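Exoribonuclease II, mitochondrial (Candida glabrata, PDB 6F3H) probably degrades RNA from its 3' end as the magnesium-dependent, RNB-family exoribonuclease component of the mitochondrial degradosome mtEXO. Local coordinates at residues C476-L481 with K487-S492; M395-I400 with H425-D430; K319-I324 with R334-K339; R296-D301 with T315-I320. The protein carries 1 engineered substitution. All blocks are in the same frame, centred on the assembly; numbering follows the deposited sequence.

Interaction 1. Residues C476-L481 with K487-S492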
loop_
_atom_site.group_PDB
_atom_site.type_symbol
_atom_site.label_atom_id
_atom_site.label_comp_id
_atom_site.label_asym_id
_atom_site.label_seq_id
_atom_site.Cartn_x
_atom_site.Cartn_y
_atom_site.Cartn_z
ATOM N N CYS A 476 -8.663 -6.213 20.624
ATOM C CA CYS A 476 -7.337 -6.775 20.403
ATOM C C CYS A 476 -6.865 -7.572 21.611
ATOM O O CYS A 476 -6.274 -8.647 21.462
ATOM C CB CYS A 476 -6.335 -5.664 20.060
ATOM S SG CYS A 476 -6.482 -4.890 18.394
ATOM N N ASN A 477 -7.118 -7.059 22.809
ATOM C CA ASN A 477 -6.739 -7.765 24.024
ATOM C C ASN A 477 -7.429 -9.110 24.106
ATOM O O ASN A 477 -6.812 -10.111 24.491
ATOM C CB ASN A 477 -7.087 -6.897 25.221
ATOM C CG ASN A 477 -6.036 -5.859 25.483
ATOM O OD1 ASN A 477 -4.853 -6.091 25.219
ATOM N ND2 ASN A 477 -6.458 -4.686 25.955
ATOM N N ARG A 478 -8.713 -9.152 23.741
ATOM C CA ARG A 478 -9.465 -10.394 23.823
ATOM C C ARG A 478 -9.000 -11.382 22.777
ATOM O O ARG A 478 -8.747 -12.550 23.081
ATOM C CB ARG A 478 -10.963 -10.155 23.654
ATOM C CG ARG A 478 -11.666 -11.457 23.394
ATOM C CD ARG A 478 -13.083 -11.512 23.890
ATOM N NE ARG A 478 -13.567 -12.889 23.777
ATOM C CZ ARG A 478 -14.260 -13.535 24.716
ATOM N NH1 ARG A 478 -14.555 -12.934 25.865
ATOM N NH2 ARG A 478 -14.646 -14.794 24.507
ATOM N N ALA A 479 -8.862 -10.934 21.547
ATOM C CA ALA A 479 -8.616 -11.871 20.466
ATOM C C ALA A 479 -7.161 -12.303 20.363
ATOM O O ALA A 479 -6.887 -13.340 19.747
ATOM C CB ALA A 479 -9.070 -11.230 19.150
ATOM N N ASP A 480 -6.252 -11.576 21.008
ATOM C CA ASP A 480 -4.823 -11.826 20.888
ATOM C C ASP A 480 -4.442 -13.207 21.389
ATOM O O ASP A 480 -4.910 -13.664 22.442
ATOM C CB ASP A 480 -4.036 -10.774 21.677
ATOM C CG ASP A 480 -3.389 -9.735 20.791
ATOM O OD1 ASP A 480 -2.844 -10.128 19.743
ATOM O OD2 ASP A 480 -3.406 -8.534 21.135
ATOM N N LEU A 481 -3.554 -13.857 20.643
ATOM C CA LEU A 481 -2.955 -15.079 21.138
ATOM C C LEU A 481 -1.828 -14.752 22.106
ATOM O O LEU A 481 -1.489 -13.592 22.358
ATOM C CB LEU A 481 -2.407 -15.929 20.001
ATOM C CG LEU A 481 -3.342 -16.401 18.905
ATOM C CD1 LEU A 481 -2.821 -17.705 18.364
ATOM C CD2 LEU A 481 -4.756 -16.576 19.405
ATOM N N LYS A 487 -7.823 -19.492 28.338
ATOM C CA LYS A 487 -8.596 -20.183 27.326
ATOM C C LYS A 487 -8.827 -19.170 26.202
ATOM O O LYS A 487 -9.303 -18.051 26.434
ATOM C CB LYS A 487 -9.874 -20.759 27.936
ATOM C CG LYS A 487 -11.141 -20.073 27.575
ATOM C CD LYS A 487 -12.301 -21.022 27.640
ATOM C CE LYS A 487 -13.566 -20.340 27.152
ATOM N NZ LYS A 487 -14.630 -21.315 26.776
ATOM N N THR A 488 -8.351 -19.517 25.012
ATOM C CA THR A 488 -8.150 -18.564 23.930
ATOM C C THR A 488 -8.698 -19.141 22.633
ATOM O O THR A 488 -8.193 -20.150 22.131
ATOM C CB THR A 488 -6.666 -18.228 23.788
ATOM O OG1 THR A 488 -6.268 -17.419 24.905
ATOM C CG2 THR A 488 -6.403 -17.485 22.500
ATOM N N GLU A 489 -9.748 -18.512 22.122
ATOM C CA GLU A 489 -10.423 -18.971 20.920
ATOM C C GLU A 489 -9.560 -18.763 19.692
ATOM O O GLU A 489 -8.879 -17.747 19.548
ATOM C CB GLU A 489 -11.747 -18.246 20.746
ATOM C CG GLU A 489 -12.433 -17.908 22.050
ATOM C CD GLU A 489 -13.923 -17.689 21.865
ATOM O OE1 GLU A 489 -14.527 -18.423 21.047
ATOM O OE2 GLU A 489 -14.489 -16.786 22.526
ATOM N N THR A 490 -9.587 -19.734 18.799
ATOM C CA THR A 490 -8.794 -19.645 17.599
ATOM C C THR A 490 -9.644 -20.079 16.444
ATOM O O THR A 490 -10.744 -20.611 16.612
ATOM C CB THR A 490 -7.578 -20.563 17.588
ATOM O OG1 THR A 490 -8.011 -21.870 17.198
ATOM C CG2 THR A 490 -6.964 -20.626 18.924
ATOM N N ILE A 491 -9.067 -19.913 15.269
ATOM C CA ILE A 491 -9.439 -20.671 14.100
ATOM C C ILE A 491 -8.215 -21.470 13.720
ATOM O O ILE A 491 -7.163 -20.893 13.429
ATOM C CB ILE A 491 -9.869 -19.770 12.939
ATOM C CG1 ILE A 491 -11.080 -18.929 13.337
ATOM C CG2 ILE A 491 -10.212 -20.615 11.739
ATOM C CD1 ILE A 491 -11.776 -18.257 12.128
ATOM N N SER A 492 -8.346 -22.784 13.694
ATOM C CA SER A 492 -7.172 -23.620 13.591
ATOM C C SER A 492 -7.235 -24.492 12.351
ATOM O O SER A 492 -8.269 -25.088 12.027
ATOM C CB SER A 492 -7.013 -24.449 14.857
ATOM O OG SER A 492 -7.013 -23.598 15.994
#
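Arg478 carries CG anti to its backbone N (chi1 166°) and runs extended from CG to NE, while Glu489 is extended beyond CG, and these two chain shapes bring a guanidinium and a carboxylate together between helix and strand. The resulting salt bridge joins Arg478 NH2 to Glu489 OE2 at 2.8 Å, with an N-H...O angle of 150°. OE2 lies in the guanidinium plane, at the NH2 edge, and is met nearly along its C-O axis; the carboxylate plane is turned 70° from the guanidinium, and OE2 is the carboxylate oxygen that touches Arg478. The second carboxylate oxygen, OE1, forms a salt bridge with Arg389, which leaves Glu489 held between two arginines and probably favours its ionised form.

The segments belong to the RNB domain, where a short loop returns the chain from the end of helix 473-479 to strand 488-499. Asp480 N still bonds Cys476 O at 3.0 Å, yet Asp480 itself has left helical backbone angles, and its OD1 accepts a hydrogen bond from Ile408 N.

Beyond this turn the contact becomes apolar and buried. Leu481 CD2 meets Thr488 CG2 at 3.6 Å, and Thr488 CG2 also lies 4.1 Å from Asp480 O. The threonine turns its methyl to the contact, while OG1 bonds Arg486 O. Leu481 also rests on Ala429 of the neighbouring strand, and its side chain comes within about 6 Å of that of the magnesium ligand Asp410 and about 8 Å of the bound ion.

Interaction 2. Residues M395-I400 with H425-D430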
loop_
_atom_site.group_PDB
_atom_site.type_symbol
_atom_site.label_atom_id
_atom_site.label_comp_id
_atom_site.label_asym_id
_atom_site.label_seq_id
_atom_site.Cartn_x
_atom_site.Cartn_y
_atom_site.Cartn_z
HETATM N N MSE A 395 -1.801 -28.809 24.833
HETATM C CA MSE A 395 -0.923 -28.789 23.711
HETATM C C MSE A 395 -0.319 -27.407 23.560
HETATM O O MSE A 395 -1.044 -26.402 23.572
HETATM C CB MSE A 395 -1.673 -29.166 22.470
HETATM C CG MSE A 395 -0.900 -28.883 21.240
HETATM SE SE MSE A 395 -1.992 -29.170 19.669
HETATM C CE MSE A 395 -0.662 -30.080 18.558
ATOM N N PRO A 396 1.011 -27.369 23.441
ATOM C CA PRO A 396 1.739 -26.096 23.410
ATOM C C PRO A 396 1.696 -25.443 22.045
ATOM O O PRO A 396 1.898 -26.085 21.006
ATOM C CB PRO A 396 3.177 -26.488 23.756
ATOM C CG PRO A 396 3.266 -27.926 23.456
ATOM C CD PRO A 396 1.900 -28.508 23.200
ATOM N N VAL A 397 1.489 -24.127 22.082
ATOM C CA VAL A 397 1.339 -23.278 20.908
ATOM C C VAL A 397 2.439 -22.240 20.905
ATOM O O VAL A 397 2.509 -21.411 21.819
ATOM C CB VAL A 397 -0.008 -22.559 20.922
ATOM C CG1 VAL A 397 -0.184 -21.817 19.653
ATOM C CG2 VAL A 397 -1.084 -23.587 21.109
ATOM N N PHE A 398 3.215 -22.202 19.828
ATOM C CA PHE A 398 4.333 -21.286 19.697
ATOM C C PHE A 398 3.947 -20.025 18.918
ATOM O O PHE A 398 3.659 -20.091 17.718
ATOM C CB PHE A 398 5.487 -21.997 19.001
ATOM C CG PHE A 398 5.938 -23.266 19.676
ATOM C CD1 PHE A 398 6.673 -23.219 20.853
ATOM C CD2 PHE A 398 5.688 -24.505 19.095
ATOM C CE1 PHE A 398 7.122 -24.390 21.451
ATOM C CE2 PHE A 398 6.136 -25.680 19.686
ATOM C CZ PHE A 398 6.852 -25.623 20.861
ATOM N N CYS A 399 4.002 -18.869 19.588
ATOM C CA CYS A 399 3.746 -17.553 18.992
ATOM C C CYS A 399 5.066 -16.805 18.877
ATOM O O CYS A 399 5.492 -16.111 19.805
ATOM C CB CYS A 399 2.743 -16.773 19.825
ATOM S SG CYS A 399 1.117 -17.556 19.906
ATOM N N ILE A 400 5.702 -16.943 17.718
ATOM C CA ILE A 400 7.049 -16.425 17.488
ATOM C C ILE A 400 6.906 -15.031 16.898
ATOM O O ILE A 400 6.754 -14.870 15.687
ATOM C CB ILE A 400 7.839 -17.337 16.572
ATOM C CG1 ILE A 400 7.630 -18.765 17.024
ATOM C CG2 ILE A 400 9.295 -16.928 16.577
ATOM C CD1 ILE A 400 8.411 -19.717 16.246
ATOM N N HIS A 425 -0.673 -27.828 13.389
ATOM C CA HIS A 425 -1.814 -27.009 13.739
ATOM C C HIS A 425 -1.400 -25.561 13.728
ATOM O O HIS A 425 -0.457 -25.176 14.425
ATOM C CB HIS A 425 -2.349 -27.379 15.101
ATOM C CG HIS A 425 -2.812 -28.794 15.186
ATOM N ND1 HIS A 425 -4.091 -29.178 14.845
ATOM C CD2 HIS A 425 -2.166 -29.917 15.571
ATOM C CE1 HIS A 425 -4.215 -30.478 15.031
ATOM N NE2 HIS A 425 -3.063 -30.949 15.473
ATOM N N ILE A 426 -2.123 -24.768 12.958
ATOM C CA ILE A 426 -1.889 -23.345 12.850
ATOM C C ILE A 426 -3.085 -22.670 13.450
ATOM O O ILE A 426 -4.191 -22.745 12.904
ATOM C CB ILE A 426 -1.693 -22.919 11.404
ATOM C CG1 ILE A 426 -0.831 -23.961 10.731
ATOM C CG2 ILE A 426 -1.045 -21.560 11.351
ATOM C CD1 ILE A 426 0.562 -23.998 11.321
ATOM N N HIS A 427 -2.865 -22.017 14.568
ATOM C CA HIS A 427 -3.945 -21.403 15.306
ATOM C C HIS A 427 -3.890 -19.922 15.045
ATOM O O HIS A 427 -2.910 -19.259 15.386
ATOM C CB HIS A 427 -3.852 -21.691 16.793
ATOM C CG HIS A 427 -3.492 -23.101 17.075
ATOM N ND1 HIS A 427 -4.372 -24.133 16.858
ATOM C CD2 HIS A 427 -2.362 -23.652 17.572
ATOM C CE1 HIS A 427 -3.781 -25.267 17.181
ATOM N NE2 HIS A 427 -2.565 -25.003 17.625
ATOM N N ILE A 428 -4.934 -19.422 14.433
ATOM C CA ILE A 428 -5.026 -18.033 14.062
ATOM C C ILE A 428 -5.995 -17.404 15.042
ATOM O O ILE A 428 -7.030 -18.001 15.359
ATOM C CB ILE A 428 -5.522 -17.922 12.613
ATOM C CG1 ILE A 428 -4.465 -18.465 11.664
ATOM C CG2 ILE A 428 -5.746 -16.489 12.280
ATOM C CD1 ILE A 428 -3.054 -18.158 12.104
ATOM N N ALA A 429 -5.661 -16.222 15.539
ATOM C CA ALA A 429 -6.612 -15.539 16.400
ATOM C C ALA A 429 -7.950 -15.428 15.679
ATOM O O ALA A 429 -8.003 -15.425 14.443
ATOM C CB ALA A 429 -6.086 -14.165 16.783
ATOM N N ASP A 430 -9.047 -15.323 16.413
ATOM C CA ASP A 430 -10.363 -15.318 15.788
ATOM C C ASP A 430 -11.065 -14.013 16.111
ATOM O O ASP A 430 -12.010 -13.967 16.910
ATOM C CB ASP A 430 -11.214 -16.507 16.214
ATOM C CG ASP A 430 -12.592 -16.429 15.644
ATOM O OD1 ASP A 430 -12.693 -16.134 14.432
ATOM O OD2 ASP A 430 -13.561 -16.645 16.398
#
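Two contacts of an aliphatic or selenium-bearing chain with a histidine ring, Met395 with His425 and Val397 with His427, seat the loop before strand 410-416 against strand 421-429 in a buried part of the RNB domain. Met395, present as selenomethionine, has its chain bent at the last torsion (chi3 -138°), which swings CE to 3.3 Å from His425 CD2; its side chain crosses that of His425 at about a right angle. The selenium stands 4.7 Å from the centroid of the His425 ring, 33° off its normal, an oblique selenium-aromatic approach.

Val397 works differently: CG1 reaches CD2 of His427 at 3.5 Å, at the ring edge and near its plane, and CG2 is 3.8 Å from that same CD2.

His425 and His427 are two apart on one strand, so both turn the same way, toward the loop, from a strand lying between 410-416 and 488-499 in the mixed sheet. Their rings are fixed by polar partners: His425 ND1 by Ser494 OG, and His427 by Ser492 OG at ND1 and Ser413 OG at NE2. Phe392 meets both rings edge-to-face. On the loop side, Val397 and Phe398 make backbone hydrogen bonds to Asn521 and to Ile412 of strand 410-416.

Interaction 3. Residues K319-I324 with R334-K339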
loop_
_atom_site.group_PDB
_atom_site.type_symbol
_atom_site.label_atom_id
_atom_site.label_comp_id
_atom_site.label_asym_id
_atom_site.label_seq_id
_atom_site.Cartn_x
_atom_site.Cartn_y
_atom_site.Cartn_z
ATOM N N LYS A 319 5.802 33.913 -2.678
ATOM C CA LYS A 319 5.849 35.323 -2.309
ATOM C C LYS A 319 6.276 35.498 -0.865
ATOM O O LYS A 319 7.069 36.385 -0.537
ATOM C CB LYS A 319 4.475 35.948 -2.542
ATOM C CG LYS A 319 4.203 36.370 -3.991
ATOM C CD LYS A 319 2.736 36.580 -4.302
ATOM C CE LYS A 319 2.562 37.586 -5.428
ATOM N NZ LYS A 319 3.817 37.830 -6.193
ATOM N N ILE A 320 5.764 34.653 0.012
ATOM C CA ILE A 320 6.127 34.726 1.419
ATOM C C ILE A 320 7.605 34.435 1.623
ATOM O O ILE A 320 8.305 35.165 2.324
ATOM C CB ILE A 320 5.275 33.741 2.220
ATOM C CG1 ILE A 320 3.813 34.131 2.121
ATOM C CG2 ILE A 320 5.761 33.708 3.635
ATOM C CD1 ILE A 320 2.960 33.314 2.979
ATOM N N PHE A 321 8.103 33.353 1.043
ATOM C CA PHE A 321 9.521 33.083 1.179
ATOM C C PHE A 321 10.325 34.212 0.586
ATOM O O PHE A 321 11.359 34.599 1.129
ATOM C CB PHE A 321 9.888 31.785 0.482
ATOM C CG PHE A 321 9.454 30.557 1.218
ATOM C CD1 PHE A 321 9.353 30.556 2.580
ATOM C CD2 PHE A 321 9.203 29.389 0.541
ATOM C CE1 PHE A 321 8.980 29.433 3.247
ATOM C CE2 PHE A 321 8.829 28.260 1.216
ATOM C CZ PHE A 321 8.716 28.292 2.571
ATOM N N ARG A 322 9.843 34.775 -0.519
ATOM C CA ARG A 322 10.566 35.865 -1.156
ATOM C C ARG A 322 10.674 37.052 -0.219
ATOM O O ARG A 322 11.628 37.819 -0.297
ATOM C CB ARG A 322 9.875 36.250 -2.471
ATOM C CG ARG A 322 10.747 37.085 -3.374
ATOM C CD ARG A 322 10.131 37.727 -4.633
ATOM N NE ARG A 322 8.680 37.845 -4.741
ATOM C CZ ARG A 322 7.989 38.874 -4.272
ATOM N NH1 ARG A 322 8.626 39.839 -3.621
ATOM N NH2 ARG A 322 6.671 38.934 -4.444
ATOM N N HIS A 323 9.740 37.198 0.696
ATOM C CA HIS A 323 9.778 38.301 1.632
ATOM C C HIS A 323 10.518 37.995 2.921
ATOM O O HIS A 323 10.480 38.824 3.831
ATOM C CB HIS A 323 8.371 38.758 1.954
ATOM C CG HIS A 323 7.753 39.573 0.870
ATOM N ND1 HIS A 323 7.156 39.006 -0.232
ATOM C CD2 HIS A 323 7.688 40.909 0.687
ATOM C CE1 HIS A 323 6.712 39.956 -1.030
ATOM N NE2 HIS A 323 7.027 41.121 -0.497
ATOM N N ILE A 324 11.117 36.816 3.074
ATOM C CA ILE A 324 11.798 36.444 4.312
ATOM C C ILE A 324 13.280 36.247 4.033
ATOM O O ILE A 324 13.644 35.482 3.136
ATOM C CB ILE A 324 11.184 35.179 4.935
ATOM C CG1 ILE A 324 9.776 35.470 5.430
ATOM C CG2 ILE A 324 12.017 34.723 6.100
ATOM C CD1 ILE A 324 8.934 34.285 5.490
ATOM N N ARG A 334 8.666 21.287 0.466
ATOM C CA ARG A 334 7.994 20.985 1.718
ATOM C C ARG A 334 8.950 21.120 2.882
ATOM O O ARG A 334 8.584 21.660 3.926
ATOM C CB ARG A 334 7.444 19.573 1.677
ATOM C CG ARG A 334 6.858 19.184 0.341
ATOM C CD ARG A 334 5.419 18.817 0.453
ATOM N NE ARG A 334 5.262 17.622 1.250
ATOM C CZ ARG A 334 5.224 16.400 0.743
ATOM N NH1 ARG A 334 5.334 16.243 -0.574
ATOM N NH2 ARG A 334 5.088 15.345 1.554
ATOM N N SER A 335 10.182 20.625 2.716
ATOM C CA SER A 335 11.213 20.779 3.741
ATOM C C SER A 335 11.339 22.216 4.160
ATOM O O SER A 335 11.569 22.524 5.335
ATOM C CB SER A 335 12.556 20.289 3.236
ATOM O OG SER A 335 12.512 18.897 3.097
ATOM N N LEU A 336 11.207 23.106 3.196
ATOM C CA LEU A 336 11.398 24.504 3.486
ATOM C C LEU A 336 10.197 25.042 4.246
ATOM O O LEU A 336 10.356 25.788 5.213
ATOM C CB LEU A 336 11.630 25.238 2.174
ATOM C CG LEU A 336 12.493 26.475 2.292
ATOM C CD1 LEU A 336 13.901 26.000 2.437
ATOM C CD2 LEU A 336 12.314 27.298 1.050
ATOM N N CYS A 337 8.995 24.591 3.892
ATOM C CA CYS A 337 7.834 24.924 4.702
ATOM C C CYS A 337 7.942 24.318 6.080
ATOM O O CYS A 337 7.499 24.916 7.064
ATOM C CB CYS A 337 6.562 24.437 4.037
ATOM S SG CYS A 337 6.183 25.300 2.548
ATOM N N GLY A 338 8.534 23.126 6.167
ATOM C CA GLY A 338 8.743 22.508 7.461
ATOM C C GLY A 338 9.689 23.312 8.323
ATOM O O GLY A 338 9.368 23.634 9.466
ATOM N N LYS A 339 10.855 23.669 7.774
ATOM C CA LYS A 339 11.810 24.480 8.523
ATOM C C LYS A 339 11.158 25.735 9.055
ATOM O O LYS A 339 11.292 26.068 10.235
ATOM C CB LYS A 339 12.986 24.884 7.641
ATOM C CG LYS A 339 13.798 23.738 7.095
ATOM C CD LYS A 339 15.135 24.250 6.595
ATOM C CE LYS A 339 15.690 25.296 7.559
ATOM N NZ LYS A 339 17.157 25.507 7.410
#
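The carbon-to-carbon part of this contact is a CH-pi interaction between Phe321 and Leu336. Leu336 CD2 sits over one face of the phenyl ring, 4.0 Å from the centroid and 25° off the normal, displaced toward the rim. Its nearest ring atom is Phe321 CE2, at 3.6 Å. With chi1 at -151°, Leu336 directs its branched end toward the phenyl, and the two side chains lie alongside, pointing opposite ways.

Sulfur supplies the second kind of interaction. Cys337 SG approaches the far end of the same ring, 3.9 Å from Phe321 CZ. Seen from the ring centroid the sulfur is 5.1 Å away and oblique, so this is a looser sulfur-aromatic contact than the methyl-over-face one. Phe321 thus wedges between two consecutive residues of the second helix.

Between the two segments the contact is apolar and sulfur-aromatic; hydrogen bonds are found within each segment and to outside residues, such as Ser335 OG to Asp821. His323 ND1 donates to Lys319 O at 2.6 Å with an N-H...O angle of 173°; Lys319 O lies in the plane of the His323 ring, while ND1 stands above the carbonyl plane. Ile324 N bonds Phe321 O as helix 311-322 ends, and Gly338 N bonds Arg334 O in the other helix. Phe321 also touches Val332 in the connecting loop. The whole is a helix-loop-helix unit, in which an aromatic near the end of helix 311-322 packs on the first turn of helix 334-343.

Interaction 4. Residues R296-D301 with T315-I320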
loop_
_atom_site.group_PDB
_atom_site.type_symbol
_atom_site.label_atom_id
_atom_site.label_comp_id
_atom_site.label_asym_id
_atom_site.label_seq_id
_atom_site.Cartn_x
_atom_site.Cartn_y
_atom_site.Cartn_z
ATOM N N ARG A 296 0.190 29.436 9.635
ATOM C CA ARG A 296 0.839 28.219 10.061
ATOM C C ARG A 296 0.122 27.042 9.449
ATOM O O ARG A 296 0.747 26.162 8.847
ATOM C CB ARG A 296 0.859 28.132 11.571
ATOM C CG ARG A 296 1.860 29.054 12.157
ATOM C CD ARG A 296 2.205 28.622 13.531
ATOM N NE ARG A 296 1.157 28.768 14.524
ATOM C CZ ARG A 296 1.420 29.157 15.766
ATOM N NH1 ARG A 296 2.668 29.440 16.106
ATOM N NH2 ARG A 296 0.458 29.275 16.663
ATOM N N THR A 297 -1.211 27.074 9.514
ATOM C CA THR A 297 -2.043 26.059 8.880
ATOM C C THR A 297 -1.637 25.847 7.439
ATOM O O THR A 297 -1.540 24.716 6.959
ATOM C CB THR A 297 -3.504 26.475 8.923
ATOM O OG1 THR A 297 -3.954 26.530 10.276
ATOM C CG2 THR A 297 -4.326 25.478 8.164
ATOM N N LEU A 298 -1.446 26.935 6.717
ATOM C CA LEU A 298 -1.132 26.807 5.309
ATOM C C LEU A 298 0.200 26.107 5.120
ATOM O O LEU A 298 0.291 25.128 4.376
ATOM C CB LEU A 298 -1.130 28.189 4.673
ATOM C CG LEU A 298 -0.229 28.322 3.466
ATOM C CD1 LEU A 298 -0.825 27.593 2.289
ATOM C CD2 LEU A 298 -0.127 29.762 3.140
ATOM N N LEU A 299 1.232 26.548 5.842
ATOM C CA LEU A 299 2.531 25.893 5.744
ATOM C C LEU A 299 2.418 24.433 6.110
ATOM O O LEU A 299 3.027 23.560 5.483
ATOM C CB LEU A 299 3.521 26.543 6.686
ATOM C CG LEU A 299 3.759 28.003 6.401
ATOM C CD1 LEU A 299 4.472 28.610 7.606
ATOM C CD2 LEU A 299 4.531 28.138 5.112
ATOM N N ASN A 300 1.616 24.157 7.116
ATOM C CA ASN A 300 1.414 22.793 7.541
ATOM C C ASN A 300 0.797 21.965 6.426
ATOM O O ASN A 300 1.333 20.916 6.053
ATOM C CB ASN A 300 0.554 22.807 8.788
ATOM C CG ASN A 300 0.348 21.453 9.347
ATOM O OD1 ASN A 300 1.293 20.742 9.651
ATOM N ND2 ASN A 300 -0.906 21.078 9.503
ATOM N N ASP A 301 -0.314 22.432 5.858
ATOM C CA ASP A 301 -0.919 21.691 4.766
ATOM C C ASP A 301 0.039 21.525 3.591
ATOM O O ASP A 301 -0.134 20.606 2.793
ATOM C CB ASP A 301 -2.218 22.375 4.326
ATOM C CG ASP A 301 -3.384 22.074 5.263
ATOM O OD1 ASP A 301 -3.309 21.038 5.939
ATOM O OD2 ASP A 301 -4.387 22.822 5.315
ATOM N N THR A 315 2.172 29.768 -5.307
ATOM C CA THR A 315 2.650 31.109 -5.600
ATOM C C THR A 315 2.608 31.971 -4.355
ATOM O O THR A 315 3.568 32.676 -4.047
ATOM C CB THR A 315 1.823 31.733 -6.712
ATOM O OG1 THR A 315 2.227 31.180 -7.969
ATOM C CG2 THR A 315 2.063 33.204 -6.733
ATOM N N ILE A 316 1.489 31.934 -3.641
ATOM C CA ILE A 316 1.397 32.618 -2.359
ATOM C C ILE A 316 2.611 32.292 -1.521
ATOM O O ILE A 316 3.297 33.174 -1.004
ATOM C CB ILE A 316 0.112 32.211 -1.630
ATOM C CG1 ILE A 316 -1.109 32.857 -2.279
ATOM C CG2 ILE A 316 0.192 32.670 -0.218
ATOM C CD1 ILE A 316 -1.143 34.319 -2.114
ATOM N N ILE A 317 2.926 31.011 -1.420
ATOM C CA ILE A 317 4.032 30.590 -0.574
ATOM C C ILE A 317 5.354 31.085 -1.129
ATOM O O ILE A 317 6.255 31.446 -0.374
ATOM C CB ILE A 317 3.998 29.062 -0.432
ATOM C CG1 ILE A 317 2.868 28.660 0.530
ATOM C CG2 ILE A 317 5.337 28.554 -0.039
ATOM C CD1 ILE A 317 2.547 27.206 0.598
ATOM N N SER A 318 5.492 31.127 -2.457
ATOM C CA SER A 318 6.703 31.685 -3.054
ATOM C C SER A 318 6.890 33.137 -2.646
ATOM O O SER A 318 7.989 33.548 -2.254
ATOM C CB SER A 318 6.628 31.579 -4.578
ATOM O OG SER A 318 6.698 30.230 -5.004
ATOM N N LYS A 319 5.802 33.913 -2.678
ATOM C CA LYS A 319 5.849 35.323 -2.309
ATOM C C LYS A 319 6.276 35.498 -0.865
ATOM O O LYS A 319 7.069 36.385 -0.537
ATOM C CB LYS A 319 4.475 35.948 -2.542
ATOM C CG LYS A 319 4.203 36.370 -3.991
ATOM C CD LYS A 319 2.736 36.580 -4.302
ATOM C CE LYS A 319 2.562 37.586 -5.428
ATOM N NZ LYS A 319 3.817 37.830 -6.193
ATOM N N ILE A 320 5.764 34.653 0.012
ATOM C CA ILE A 320 6.127 34.726 1.419
ATOM C C ILE A 320 7.605 34.435 1.623
ATOM O O ILE A 320 8.305 35.165 2.324
ATOM C CB ILE A 320 5.275 33.741 2.220
ATOM C CG1 ILE A 320 3.813 34.131 2.121
ATOM C CG2 ILE A 320 5.761 33.708 3.635
ATOM C CD1 ILE A 320 2.960 33.314 2.979
#
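A helix-loop-helix unit, helices 293-303 and 311-322 joined by a short loop, is packed here through Leu298 against Ile317. Leu298 CD1 and Ile317 CD1 meet methyl to methyl at 3.8 Å, and Ile317 CD1 is also 4.1 Å from Leu298 CG, so this terminal methyl lies against the fork of the leucine. The other branch, Leu298 CD2, comes 4.1 Å from Ile317 CG1. Leu298, chi1 152°, swings CG beside its carbonyl carbon, which sends both methyls across the interface; the two chains then pass alongside each other in opposite directions.

A more distant touch adds Ile316: its CG2 lies 4.5 Å from Leu298 CD2, although the rest of that side chain leads away to Leu265 and Glu266 of helix 251-281. Leu298 therefore meets two successive residues of the second helix.

Both segments are regular helix: Asn300 N bonds Arg296 O at 2.8 Å, and Ile320 N bonds Ile316 O at 3.1 Å. The connecting loop takes part too: Leu298 touches Ile307, and the backbone of Asp301 bonds that of Ile307. Leu299 also touches Leu340 and Leu341 of helix 334-343, while Ile317 also packs on Val332 in the loop leading to that helix.

Overall arrangement
The contacts form two pairs. Interactions 1 and 2, with centres 9 Å apart, share one sheet of the RNB domain: strands 488-499 and 421-429 are neighbours, joined by a probable Ile491 N to Ile428 O bond of 2.8 Å. Interactions 3 and 4, 7 Å apart, both use helix 311-322, and Cys337 SG of one reaches Ile317 CG2 of the other. About 50 Å separates the centres of the two pairs. All four are largely buried; the exposed Arg478 puts part of interaction 1 at the surface. Chemistry follows place: in the RNB domain a salt bridge and hydrogen-bonded histidines take part, whereas the remote helical contacts are purely apolar or sulfur-aromatic.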